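PDB 3LNL: GTP cyclohydrolase 1 type 2 homolog from Staphylococcus aureus subsp. aureus, which is of unknown function but, as a member of the GTP cyclohydrolase I type 2/NIF3 family, binds zinc ions at a dinuclear centre within a toroid-shaped homohexamer. Local coordinates for residues Met120-Ile125 / Val244-Asp249; Met252-Phe257 / Gln278-Ile283; Pro268-Val273 / Asn324-Asn329; Arg282-Gly287 / Gln300-Phe305. The protein carries 2 engineered substitutions. All coordinates share one frame; numbering follows the deposited sequence.

From the N terminus, the chain leaves helix 112-119 and lays residues 120-125 where residues 244-249 will return; contact 1 therefore closes the long excursion that contains the PII-like domain. Strand 240-253 turns a corner at Asp249 and continues into contact 2, where the strand's end and the start of helix 254-264 meet residues 278-283 and close a short loop. Contact 3 crosses contact 2: it opens inside that loop, at residues 268-273, and closes at 324-329. Contact 4 begins on strand 279-285, where contact 2 ends, and is nested inside the loop of contact 3. All four reach one sheet of the C-terminal NIF3 domain: strand 240-253 neighbours 279-285, followed by 304-307, 325-327 and 271-273.

Contact 1. Residues Met120-Ile125 / Val244-Asp249; sequences MGLKNI and VMAEVD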
loop_
_atom_site.group_PDB
_atom_site.type_symbol
_atom_site.label_atom_id
_atom_site.label_comp_id
_atom_site.label_asym_id
_atom_site.label_seq_id
_atom_site.Cartn_x
_atom_site.Cartn_y
_atom_site.Cartn_z
ATOM N N MET B 120 40.641 -3.715 -12.049
ATOM C CA MET B 120 40.802 -2.603 -12.981
ATOM C C MET B 120 42.051 -1.772 -12.797
ATOM O O MET B 120 42.307 -0.892 -13.615
ATOM C CB MET B 120 39.586 -1.696 -12.904
ATOM C CG MET B 120 38.324 -2.360 -13.362
ATOM S SD MET B 120 36.945 -1.264 -13.097
ATOM C CE MET B 120 35.530 -2.387 -13.177
ATOM N N GLY B 121 42.826 -2.060 -11.756
ATOM C CA GLY B 121 44.072 -1.336 -11.487
ATOM C C GLY B 121 43.897 0.033 -10.889
ATOM O O GLY B 121 44.768 0.859 -11.024
ATOM N N LEU B 122 42.763 0.272 -10.232
ATOM C CA LEU B 122 42.441 1.607 -9.734
ATOM C C LEU B 122 43.082 1.843 -8.389
ATOM O O LEU B 122 43.489 0.888 -7.714
ATOM C CB LEU B 122 40.947 1.828 -9.632
ATOM C CG LEU B 122 40.173 1.509 -10.916
ATOM C CD1 LEU B 122 38.673 1.730 -10.726
ATOM C CD2 LEU B 122 40.738 2.283 -12.132
ATOM N N LYS B 123 43.171 3.122 -8.026
ATOM C CA LYS B 123 43.792 3.595 -6.791
ATOM C C LYS B 123 42.740 4.312 -5.952
ATOM O O LYS B 123 41.638 4.600 -6.437
ATOM C CB LYS B 123 44.901 4.613 -7.088
ATOM C CG LYS B 123 46.057 4.106 -7.942
ATOM C CD LYS B 123 46.853 3.007 -7.255
ATOM C CE LYS B 123 48.057 2.587 -8.051
ATOM N NZ LYS B 123 48.785 1.570 -7.283
ATOM N N ASN B 124 43.113 4.589 -4.701
ATOM C CA ASN B 124 42.328 5.413 -3.777
ATOM C C ASN B 124 40.893 4.936 -3.667
ATOM O O ASN B 124 39.961 5.702 -3.824
ATOM C CB ASN B 124 42.418 6.908 -4.181
ATOM C CG ASN B 124 43.849 7.448 -4.051
ATOM O OD1 ASN B 124 44.610 6.996 -3.199
ATOM N ND2 ASN B 124 44.218 8.392 -4.907
ATOM N N ILE B 125 40.734 3.633 -3.454
ATOM C CA ILE B 125 39.446 3.005 -3.522
ATOM C C ILE B 125 38.734 3.168 -2.178
ATOM O O ILE B 125 39.309 2.826 -1.138
ATOM C CB ILE B 125 39.570 1.494 -3.813
ATOM C CG1 ILE B 125 40.329 1.256 -5.126
ATOM C CG2 ILE B 125 38.157 0.858 -3.955
ATOM C CD1 ILE B 125 40.774 -0.199 -5.345
ATOM N N VAL B 244 32.005 1.360 -4.706
ATOM C CA VAL B 244 33.215 2.091 -4.385
ATOM C C VAL B 244 33.408 3.260 -5.326
ATOM O O VAL B 244 32.952 3.243 -6.494
ATOM C CB VAL B 244 34.493 1.193 -4.457
ATOM C CG1 VAL B 244 34.451 0.121 -3.321
ATOM C CG2 VAL B 244 34.720 0.582 -5.874
ATOM N N MET B 245 34.134 4.269 -4.836
ATOM C CA MET B 245 34.678 5.324 -5.687
ATOM C C MET B 245 36.151 5.069 -5.726
ATOM O O MET B 245 36.741 4.794 -4.691
ATOM C CB MET B 245 34.415 6.752 -5.129
ATOM C CG MET B 245 34.742 7.878 -6.128
ATOM S SD MET B 245 33.445 8.081 -7.425
ATOM C CE MET B 245 32.067 8.711 -6.398
ATOM N N ALA B 246 36.769 5.222 -6.896
ATOM C CA ALA B 246 38.197 5.081 -7.037
ATOM C C ALA B 246 38.678 5.981 -8.190
ATOM O O ALA B 246 37.872 6.682 -8.808
ATOM C CB ALA B 246 38.525 3.634 -7.320
ATOM N N GLU B 247 39.983 5.959 -8.462
ATOM C CA GLU B 247 40.557 6.736 -9.565
ATOM C C GLU B 247 41.534 5.936 -10.396
ATOM O O GLU B 247 42.169 4.973 -9.911
ATOM C CB GLU B 247 41.240 8.059 -9.123
ATOM C CG GLU B 247 41.209 8.410 -7.721
ATOM C CD GLU B 247 42.131 9.580 -7.411
ATOM O OE1 GLU B 247 41.857 10.728 -7.848
ATOM O OE2 GLU B 247 43.185 9.335 -6.802
ATOM N N VAL B 248 41.649 6.346 -11.655
ATOM C CA VAL B 248 42.697 5.830 -12.531
ATOM C C VAL B 248 43.956 6.523 -12.113
ATOM O O VAL B 248 43.898 7.612 -11.501
ATOM C CB VAL B 248 42.403 6.035 -14.024
ATOM C CG1 VAL B 248 41.322 5.062 -14.443
ATOM C CG2 VAL B 248 41.974 7.475 -14.333
ATOM N N ASP B 249 45.073 5.828 -12.334
ATOM C CA ASP B 249 46.402 6.359 -12.054
ATOM C C ASP B 249 46.584 7.677 -12.775
ATOM O O ASP B 249 47.005 8.678 -12.172
ATOM C CB ASP B 249 47.478 5.392 -12.579
ATOM C CG ASP B 249 47.639 4.158 -11.702
ATOM O OD1 ASP B 249 48.057 3.084 -12.215
ATOM O OD2 ASP B 249 47.360 4.265 -10.483
HETATM O O HOH W 1 44.673 3.148 -12.811
HETATM O O HOH W 2 47.329 0.473 -12.034
#
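Lys123 and Glu247 form an antiparallel hydrogen-bonded pair, Lys123 N donating to Glu247 O at 2.8 Å and Glu247 N to Lys123 O at 2.9 Å. This one bridge fastens the turn that follows helix 112-119, which a Schellman motif closes at Gly121, to strand 240-253. It joins the chain just before the PII-like insertion to the first strand after it. On the inner side Ala246 is the hub: its CB lies 3.8 Å from Leu122 CB and 3.7 Å from Ile125 CG1. Further along, the Leu122 and Val248 side chains cross at a slant, Leu122 CD2 3.7 Å from Val248 CG1. Ile125 divides its branches between two residues. With CG1 beside the backbone N (chi1 -58°), CG2 is left pointing to Val244, 3.7 Å from its CB, while helix 112-119 packs on the same isoleucine. On the outer side the Asn124 amide approaches Glu247 OE2, but at a separation too short to be trusted. Past the bridge, two waters take over from direct bonds. Both donate to Gly121 O; one accepts from Asp249 N at 2.8 Å, and the other donates to Asp249 OD1 at 2.7 Å.

Contact 2. Residues Met252-Phe257 / Gln278-Ile283; sequences MTLEDF and QKIKRI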
loop_
_atom_site.group_PDB
_atom_site.type_symbol
_atom_site.label_atom_id
_atom_site.label_comp_id
_atom_site.label_asym_id
_atom_site.label_seq_id
_atom_site.Cartn_x
_atom_site.Cartn_y
_atom_site.Cartn_z
ATOM N N MET B 252 42.330 9.580 -18.212
ATOM C CA MET B 252 42.283 9.018 -19.541
ATOM C C MET B 252 40.913 9.245 -20.180
ATOM O O MET B 252 40.008 9.767 -19.550
ATOM C CB MET B 252 42.616 7.547 -19.499
ATOM C CG MET B 252 41.663 6.712 -18.729
ATOM S SD MET B 252 42.445 5.128 -18.245
ATOM C CE MET B 252 42.507 4.328 -19.796
ATOM N N THR B 253 40.767 8.887 -21.447
ATOM C CA THR B 253 39.486 9.117 -22.124
ATOM C C THR B 253 38.532 7.986 -21.754
ATOM O O THR B 253 38.942 6.871 -21.456
ATOM C CB THR B 253 39.632 9.218 -23.665
ATOM O OG1 THR B 253 40.004 7.947 -24.198
ATOM C CG2 THR B 253 40.684 10.323 -24.121
ATOM N N LEU B 254 37.237 8.292 -21.764
ATOM C CA LEU B 254 36.212 7.313 -21.561
ATOM C C LEU B 254 36.397 6.033 -22.423
ATOM O O LEU B 254 36.262 4.900 -21.907
ATOM C CB LEU B 254 34.832 7.923 -21.826
ATOM C CG LEU B 254 33.596 7.070 -21.612
ATOM C CD1 LEU B 254 33.577 6.413 -20.198
ATOM C CD2 LEU B 254 32.313 7.952 -21.827
ATOM N N GLU B 255 36.622 6.195 -23.712
ATOM C CA GLU B 255 36.769 5.027 -24.565
ATOM C C GLU B 255 38.017 4.232 -24.231
ATOM O O GLU B 255 37.982 3.007 -24.243
ATOM C CB GLU B 255 36.765 5.394 -26.038
ATOM C CG GLU B 255 37.977 6.043 -26.520
ATOM C CD GLU B 255 37.874 6.411 -28.003
ATOM O OE1 GLU B 255 38.715 7.239 -28.433
ATOM O OE2 GLU B 255 36.950 5.879 -28.696
ATOM N N ASP B 256 39.077 4.912 -23.839
ATOM C CA ASP B 256 40.310 4.227 -23.469
ATOM C C ASP B 256 40.136 3.471 -22.160
ATOM O O ASP B 256 40.647 2.362 -22.017
ATOM C CB ASP B 256 41.474 5.214 -23.364
ATOM C CG ASP B 256 41.963 5.686 -24.737
ATOM O OD1 ASP B 256 41.489 5.208 -25.789
ATOM O OD2 ASP B 256 42.838 6.529 -24.749
ATOM N N PHE B 257 39.430 4.087 -21.208
ATOM C CA PHE B 257 39.102 3.424 -19.960
ATOM C C PHE B 257 38.226 2.197 -20.196
ATOM O O PHE B 257 38.527 1.113 -19.672
ATOM C CB PHE B 257 38.437 4.372 -18.962
ATOM C CG PHE B 257 38.183 3.742 -17.638
ATOM C CD1 PHE B 257 39.220 3.152 -16.929
ATOM C CD2 PHE B 257 36.900 3.700 -17.107
ATOM C CE1 PHE B 257 38.991 2.515 -15.723
ATOM C CE2 PHE B 257 36.676 3.112 -15.885
ATOM C CZ PHE B 257 37.737 2.530 -15.189
ATOM N N GLN B 278 35.762 11.922 -23.644
ATOM C CA GLN B 278 35.535 12.522 -22.335
ATOM C C GLN B 278 36.662 12.124 -21.377
ATOM O O GLN B 278 37.051 10.956 -21.305
ATOM C CB GLN B 278 34.171 12.003 -21.833
ATOM C CG GLN B 278 33.657 12.561 -20.507
ATOM C CD GLN B 278 33.096 13.952 -20.629
ATOM O OE1 GLN B 278 32.539 14.310 -21.659
ATOM N NE2 GLN B 278 33.250 14.750 -19.574
ATOM N N LYS B 279 37.213 13.083 -20.654
ATOM C CA LYS B 279 38.269 12.790 -19.716
ATOM C C LYS B 279 37.694 12.223 -18.412
ATOM O O LYS B 279 36.792 12.815 -17.848
ATOM C CB LYS B 279 39.015 14.023 -19.370
ATOM C CG LYS B 279 39.506 14.778 -20.576
ATOM C CD LYS B 279 40.717 14.180 -21.123
ATOM C CE LYS B 279 41.589 15.248 -21.815
ATOM N NZ LYS B 279 42.253 14.503 -22.910
ATOM N N ILE B 280 38.284 11.142 -17.940
ATOM C CA ILE B 280 37.797 10.334 -16.847
ATOM C C ILE B 280 38.913 10.323 -15.811
ATOM O O ILE B 280 40.031 10.005 -16.144
ATOM C CB ILE B 280 37.597 8.847 -17.352
ATOM C CG1 ILE B 280 36.345 8.710 -18.217
ATOM C CG2 ILE B 280 37.446 7.853 -16.251
ATOM C CD1 ILE B 280 35.238 9.729 -17.906
ATOM N N LYS B 281 38.609 10.622 -14.556
ATOM C CA LYS B 281 39.558 10.370 -13.475
ATOM C C LYS B 281 38.966 9.540 -12.335
ATOM O O LYS B 281 39.618 8.587 -11.855
ATOM C CB LYS B 281 40.053 11.695 -12.927
ATOM C CG LYS B 281 40.885 11.553 -11.702
ATOM C CD LYS B 281 42.260 10.965 -12.030
ATOM C CE LYS B 281 43.121 10.971 -10.810
ATOM N NZ LYS B 281 44.326 10.222 -11.133
ATOM N N ARG B 282 37.796 9.955 -11.855
ATOM C CA ARG B 282 37.116 9.291 -10.771
ATOM C C ARG B 282 35.998 8.384 -11.297
ATOM O O ARG B 282 35.182 8.790 -12.112
ATOM C CB ARG B 282 36.565 10.313 -9.769
ATOM C CG ARG B 282 37.598 11.309 -9.332
ATOM C CD ARG B 282 37.057 12.338 -8.345
ATOM N NE ARG B 282 36.687 11.647 -7.120
ATOM C CZ ARG B 282 35.967 12.182 -6.147
ATOM N NH1 ARG B 282 35.520 13.434 -6.249
ATOM N NH2 ARG B 282 35.703 11.459 -5.061
ATOM N N ILE B 283 35.958 7.168 -10.766
ATOM C CA ILE B 283 35.147 6.079 -11.231
ATOM C C ILE B 283 34.288 5.551 -10.079
ATOM O O ILE B 283 34.794 5.230 -9.029
ATOM C CB ILE B 283 36.095 4.987 -11.749
ATOM C CG1 ILE B 283 36.950 5.595 -12.935
ATOM C CG2 ILE B 283 35.306 3.766 -12.265
ATOM C CD1 ILE B 283 38.317 5.212 -12.876
#
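Phe257 meets Ile283 because its CG stands opposite the backbone N (chi1 -176°), which sends the ring from the first turn of helix 254-264 down to the strand. Ile283 comes up from the other direction and turns both branches to the ring: CG1 and CG2 lie close to Phe257 CE2, and CD1, at the end of CG1, is 3.6 Å from Phe257 CZ. Three residues earlier on the strand, Ile280 CG1 rests 3.6 Å from Leu254 CA, against the start of the helix. The backbone beneath is an antiparallel pairing that carries on past the end of its strand. Met252 and Ile280 are a hydrogen-bonded pair, with Met252 N to Ile280 O at 3.1 Å and Ile280 N to Met252 O at 2.7 Å. Leu254 has already turned helical, yet its N still reaches Gln278 O at 2.7 Å, and the same oxygen also receives a CA-H contact from Thr253. Thr253 is both the last residue of the strand and the N-cap of the helix. Its OG1, held between the backbone N and the carbonyl carbon (chi1 68°), accepts from Asp256 N at 3.2 Å, while Thr253 O accepts the first helical bond, from Phe257 N at 2.8 Å. The helix thus leaves the sheet directly and folds back over it. Leu254 and Phe257 both pack on Ile326 of strand 325-327, Leu254 also on Val304 of strand 304-307, and Phe257 on Val248 of strand 240-253.

Contact 3. Residues Pro268-Val273 / Asn324-Asn329; sequences PSVRFV and NLIDIN
Arg271 and Asp327 run side by side, pointing the same way off an antiparallel hydrogen-bonded pair. The arginine, extended from CG to NE, presents its side, and both NE and NH2 reach Asp327 OD2 at 3.1 Å. That oxygen lies in the guanidinium plane, yet the two flat groups are 46° apart: NE comes from above the carboxylate plane and NH2 nearly along the C-O axis, both on the same face. OD2 takes a further bond from Ile310 N, while Asp327 OD1 accepts from Asn329 N at 2.8 Å, an Asx turn, so the carboxylate is held at both oxygens. Asn329 ND2 in turn gives a bond to Ser269 O at 3.0 Å. On the same face as the salt bridge, Val273 and Leu325 lie alongside each other, CB to CB 4.0 Å. On the reverse face the Val270 and Ile326 side chains cross at a slant, Val270 CG1 3.6 Å from Ile326 CG2. Arg271 NH1 bonds to Tyr369 OH of the second subunit, its guanidinium makes a cation-pi contact with Phe367 of that subunit, and Arg271 and Phe272 pair with a strand there. The arrangement is a sheet continued across a subunit interface, and Asn329 at its end directly precedes the zinc ligand His330.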
loop_
_atom_site.group_PDB
_atom_site.type_symbol
_atom_site.label_atom_id
_atom_site.label_comp_id
_atom_site.label_asym_id
_atom_site.label_seq_id
_atom_site.Cartn_x
_atom_site.Cartn_y
_atom_site.Cartn_z
ATOM N N PRO B 268 33.933 -10.073 -23.271
ATOM C CA PRO B 268 33.805 -10.213 -24.726
ATOM C C PRO B 268 33.332 -8.955 -25.436
ATOM O O PRO B 268 33.733 -8.690 -26.554
ATOM C CB PRO B 268 32.763 -11.354 -24.893
ATOM C CG PRO B 268 32.900 -12.161 -23.645
ATOM C CD PRO B 268 33.168 -11.119 -22.556
ATOM N N SER B 269 32.525 -8.161 -24.751
ATOM C CA SER B 269 31.966 -6.949 -25.335
ATOM C C SER B 269 31.691 -5.987 -24.189
ATOM O O SER B 269 31.190 -6.386 -23.164
ATOM C CB SER B 269 30.645 -7.262 -26.041
ATOM O OG SER B 269 29.969 -6.097 -26.455
ATOM N N VAL B 270 32.047 -4.708 -24.389
ATOM C CA VAL B 270 31.707 -3.635 -23.479
ATOM C C VAL B 270 30.999 -2.532 -24.266
ATOM O O VAL B 270 31.246 -2.384 -25.462
ATOM C CB VAL B 270 33.007 -3.147 -22.778
ATOM C CG1 VAL B 270 32.853 -1.798 -22.156
ATOM C CG2 VAL B 270 33.448 -4.247 -21.730
ATOM N N ARG B 271 30.095 -1.811 -23.605
ATOM C CA ARG B 271 29.474 -0.631 -24.192
ATOM C C ARG B 271 29.469 0.533 -23.207
ATOM O O ARG B 271 29.382 0.353 -21.959
ATOM C CB ARG B 271 28.041 -0.949 -24.688
ATOM C CG ARG B 271 27.128 -1.510 -23.651
ATOM C CD ARG B 271 25.891 -2.182 -24.253
ATOM N NE ARG B 271 25.066 -2.808 -23.204
ATOM C CZ ARG B 271 23.966 -3.521 -23.433
ATOM N NH1 ARG B 271 23.541 -3.729 -24.673
ATOM N NH2 ARG B 271 23.251 -4.004 -22.413
ATOM N N PHE B 272 29.595 1.742 -23.752
ATOM C CA PHE B 272 29.659 2.897 -22.930
ATOM C C PHE B 272 28.731 3.963 -23.432
ATOM O O PHE B 272 28.262 3.917 -24.554
ATOM C CB PHE B 272 31.090 3.394 -22.751
ATOM C CG PHE B 272 31.742 3.916 -23.994
ATOM C CD1 PHE B 272 31.617 5.243 -24.357
ATOM C CD2 PHE B 272 32.561 3.099 -24.753
ATOM C CE1 PHE B 272 32.245 5.710 -25.503
ATOM C CE2 PHE B 272 33.220 3.582 -25.860
ATOM C CZ PHE B 272 33.041 4.880 -26.240
ATOM N N VAL B 273 28.402 4.865 -22.531
ATOM C CA VAL B 273 27.533 5.978 -22.828
ATOM C C VAL B 273 28.271 7.231 -22.455
ATOM O O VAL B 273 28.687 7.386 -21.300
ATOM C CB VAL B 273 26.198 5.898 -22.011
ATOM C CG1 VAL B 273 25.263 7.112 -22.320
ATOM C CG2 VAL B 273 25.479 4.578 -22.281
ATOM N N ASN B 324 27.998 9.755 -17.586
ATOM C CA ASN B 324 28.721 8.781 -18.334
ATOM C C ASN B 324 28.625 7.363 -17.728
ATOM O O ASN B 324 28.735 7.197 -16.523
ATOM C CB ASN B 324 30.183 9.190 -18.463
ATOM C CG ASN B 324 30.348 10.524 -19.093
ATOM O OD1 ASN B 324 29.744 10.795 -20.130
ATOM N ND2 ASN B 324 31.148 11.377 -18.487
ATOM N N LEU B 325 28.393 6.366 -18.572
ATOM C CA LEU B 325 28.214 4.993 -18.095
ATOM C C LEU B 325 29.128 4.047 -18.851
ATOM O O LEU B 325 29.466 4.318 -19.998
ATOM C CB LEU B 325 26.790 4.516 -18.314
ATOM C CG LEU B 325 25.651 5.314 -17.724
ATOM C CD1 LEU B 325 24.307 4.721 -18.274
ATOM C CD2 LEU B 325 25.678 5.355 -16.215
ATOM N N ILE B 326 29.539 2.982 -18.171
ATOM C CA ILE B 326 30.093 1.793 -18.801
ATOM C C ILE B 326 29.344 0.560 -18.282
ATOM O O ILE B 326 29.241 0.309 -17.074
ATOM C CB ILE B 326 31.640 1.595 -18.591
ATOM C CG1 ILE B 326 32.422 2.820 -19.045
ATOM C CG2 ILE B 326 32.111 0.359 -19.374
ATOM C CD1 ILE B 326 33.856 2.891 -18.627
ATOM N N ASP B 327 28.833 -0.223 -19.226
ATOM C CA ASP B 327 28.306 -1.551 -18.977
ATOM C C ASP B 327 29.406 -2.572 -19.146
ATOM O O ASP B 327 29.783 -2.918 -20.259
ATOM C CB ASP B 327 27.150 -1.832 -19.933
ATOM C CG ASP B 327 26.307 -3.047 -19.550
ATOM O OD1 ASP B 327 26.754 -3.874 -18.726
ATOM O OD2 ASP B 327 25.183 -3.164 -20.105
ATOM N N ILE B 328 29.898 -3.097 -18.024
ATOM C CA ILE B 328 30.893 -4.173 -18.051
ATOM C C ILE B 328 30.239 -5.576 -17.993
ATOM O O ILE B 328 30.949 -6.617 -17.947
ATOM C CB ILE B 328 31.898 -4.072 -16.917
ATOM C CG1 ILE B 328 31.213 -4.020 -15.551
ATOM C CG2 ILE B 328 32.825 -2.900 -17.159
ATOM C CD1 ILE B 328 32.222 -4.213 -14.331
ATOM N N ASN B 329 28.903 -5.571 -18.012
ATOM C CA ASN B 329 28.054 -6.752 -17.868
ATOM C C ASN B 329 27.947 -7.187 -16.415
ATOM O O ASN B 329 28.855 -6.957 -15.591
ATOM C CB ASN B 329 28.496 -7.880 -18.817
ATOM C CG ASN B 329 28.564 -7.414 -20.284
ATOM O OD1 ASN B 329 27.667 -6.705 -20.752
ATOM N ND2 ASN B 329 29.679 -7.713 -20.961
#

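Contact 4. Residues Arg282-Gly287 / Gln300-Phe305; sequences RIAIIG and QGADVF
The contact joins the two parallel strands of a beta-alpha-beta unit, strand 279-285, helix 294-299 and strand 304-307, in the C-terminal NIF3 domain. Ala284 pairs with Phe305, and Ala284 N donates to Val304 O at 3.0 Å, an almost straight bond. Just before this pair, Arg282 and Asp303 grip each other both ways: Asp303 N donates to Arg282 O at 2.8 Å, and Arg282 N returns a bond to Asp303 OD2 at 2.9 Å, coming in from above the carboxylate plane. The same OD2 takes Lys281 N as well, so one oxygen serves two successive backbone N-H groups. The Arg282 side chain folds over the end of the helix, where Gly301 closes it with a Schellman motif. Arg282 CD lies 3.6 Å from Gly301 O, and a bend at chi3 (65°) beyond it brings one face of the guanidinium over Gly301 C, off toward its rim. Between strands and helix the filling is small: Ala284 CB sits 3.7 Å from Ala302 CB, and Ala297 of the helix touches both. On the reverse face Val304 CG1 lies alongside Ile283 CG1 at 3.9 Å. Phe305 swings away from its backbone N (chi1 -175°), so that its ring runs along the neighbouring segment 282-287 toward Ile286, a residue near the zinc site. There the ring presents its edge: Ala284 CB lies 3.9 Å from Phe305 CD1, and Ile286 CD1, in the ring plane, 3.8 Å from Phe305 CZ.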
loop_
_atom_site.group_PDB
_atom_site.type_symbol
_atom_site.label_atom_id
_atom_site.label_comp_id
_atom_site.label_asym_id
_atom_site.label_seq_id
_atom_site.Cartn_x
_atom_site.Cartn_y
_atom_site.Cartn_z
ATOM N N ARG B 282 37.796 9.955 -11.855
ATOM C CA ARG B 282 37.116 9.291 -10.771
ATOM C C ARG B 282 35.998 8.384 -11.297
ATOM O O ARG B 282 35.182 8.790 -12.112
ATOM C CB ARG B 282 36.565 10.313 -9.769
ATOM C CG ARG B 282 37.598 11.309 -9.332
ATOM C CD ARG B 282 37.057 12.338 -8.345
ATOM N NE ARG B 282 36.687 11.647 -7.120
ATOM C CZ ARG B 282 35.967 12.182 -6.147
ATOM N NH1 ARG B 282 35.520 13.434 -6.249
ATOM N NH2 ARG B 282 35.703 11.459 -5.061
ATOM N N ILE B 283 35.958 7.168 -10.766
ATOM C CA ILE B 283 35.147 6.079 -11.231
ATOM C C ILE B 283 34.288 5.551 -10.079
ATOM O O ILE B 283 34.794 5.230 -9.029
ATOM C CB ILE B 283 36.095 4.987 -11.749
ATOM C CG1 ILE B 283 36.950 5.595 -12.935
ATOM C CG2 ILE B 283 35.306 3.766 -12.265
ATOM C CD1 ILE B 283 38.317 5.212 -12.876
ATOM N N ALA B 284 32.972 5.485 -10.266
ATOM C CA ALA B 284 32.108 4.804 -9.304
ATOM C C ALA B 284 31.789 3.429 -9.904
ATOM O O ALA B 284 31.505 3.339 -11.106
ATOM C CB ALA B 284 30.832 5.606 -9.088
ATOM N N ILE B 285 31.792 2.401 -9.075
ATOM C CA ILE B 285 31.558 1.012 -9.512
ATOM C C ILE B 285 30.540 0.327 -8.628
ATOM O O ILE B 285 30.697 0.279 -7.418
ATOM C CB ILE B 285 32.824 0.161 -9.452
ATOM C CG1 ILE B 285 33.936 0.718 -10.342
ATOM C CG2 ILE B 285 32.518 -1.286 -9.905
ATOM C CD1 ILE B 285 35.340 0.240 -9.899
ATOM N N ILE B 286 29.461 -0.153 -9.248
ATOM C CA ILE B 286 28.531 -1.076 -8.606
ATOM C C ILE B 286 28.381 -2.294 -9.517
ATOM O O ILE B 286 27.721 -2.275 -10.555
ATOM C CB ILE B 286 27.165 -0.478 -8.239
ATOM C CG1 ILE B 286 27.341 0.684 -7.282
ATOM C CG2 ILE B 286 26.264 -1.587 -7.583
ATOM C CD1 ILE B 286 26.089 1.415 -6.935
ATOM N N GLY B 287 29.048 -3.373 -9.147
ATOM C CA GLY B 287 28.973 -4.563 -9.982
ATOM C C GLY B 287 27.611 -5.167 -9.905
ATOM O O GLY B 287 26.963 -5.054 -8.899
ATOM N N GLN B 300 28.319 12.422 -6.120
ATOM C CA GLN B 300 29.407 12.036 -5.207
ATOM C C GLN B 300 30.808 12.322 -5.846
ATOM O O GLN B 300 31.820 12.122 -5.208
ATOM C CB GLN B 300 29.244 10.554 -4.807
ATOM C CG GLN B 300 28.024 10.206 -3.837
ATOM C CD GLN B 300 27.473 8.731 -3.927
ATOM O OE1 GLN B 300 27.677 7.983 -4.925
ATOM N NE2 GLN B 300 26.786 8.315 -2.872
ATOM N N GLY B 301 30.862 12.790 -7.104
ATOM C CA GLY B 301 32.133 13.138 -7.779
ATOM C C GLY B 301 32.591 12.194 -8.900
ATOM O O GLY B 301 33.654 12.379 -9.495
ATOM N N ALA B 302 31.805 11.179 -9.225
ATOM C CA ALA B 302 32.186 10.275 -10.309
ATOM C C ALA B 302 32.190 10.947 -11.669
ATOM O O ALA B 302 31.302 11.700 -11.969
ATOM C CB ALA B 302 31.264 9.061 -10.338
ATOM N N ASP B 303 33.194 10.671 -12.481
ATOM C CA ASP B 303 33.186 10.991 -13.921
ATOM C C ASP B 303 32.483 9.947 -14.786
ATOM O O ASP B 303 32.081 10.255 -15.925
ATOM C CB ASP B 303 34.627 11.167 -14.445
ATOM C CG ASP B 303 35.386 12.280 -13.703
ATOM O OD1 ASP B 303 34.763 13.319 -13.388
ATOM O OD2 ASP B 303 36.593 12.078 -13.409
ATOM N N VAL B 304 32.345 8.720 -14.254
ATOM C CA VAL B 304 31.696 7.618 -14.951
ATOM C C VAL B 304 31.219 6.621 -13.895
ATOM O O VAL B 304 31.821 6.490 -12.802
ATOM C CB VAL B 304 32.668 6.934 -16.004
ATOM C CG1 VAL B 304 33.949 6.362 -15.306
ATOM C CG2 VAL B 304 31.949 5.847 -16.829
ATOM N N PHE B 305 30.080 6.022 -14.199
ATOM C CA PHE B 305 29.455 5.035 -13.407
ATOM C C PHE B 305 29.563 3.709 -14.134
ATOM O O PHE B 305 29.079 3.574 -15.240
ATOM C CB PHE B 305 28.011 5.378 -13.157
ATOM C CG PHE B 305 27.309 4.422 -12.225
ATOM C CD1 PHE B 305 27.660 4.355 -10.878
ATOM C CD2 PHE B 305 26.322 3.543 -12.707
ATOM C CE1 PHE B 305 27.006 3.498 -10.014
ATOM C CE2 PHE B 305 25.684 2.654 -11.856
ATOM C CZ PHE B 305 26.023 2.621 -10.503
#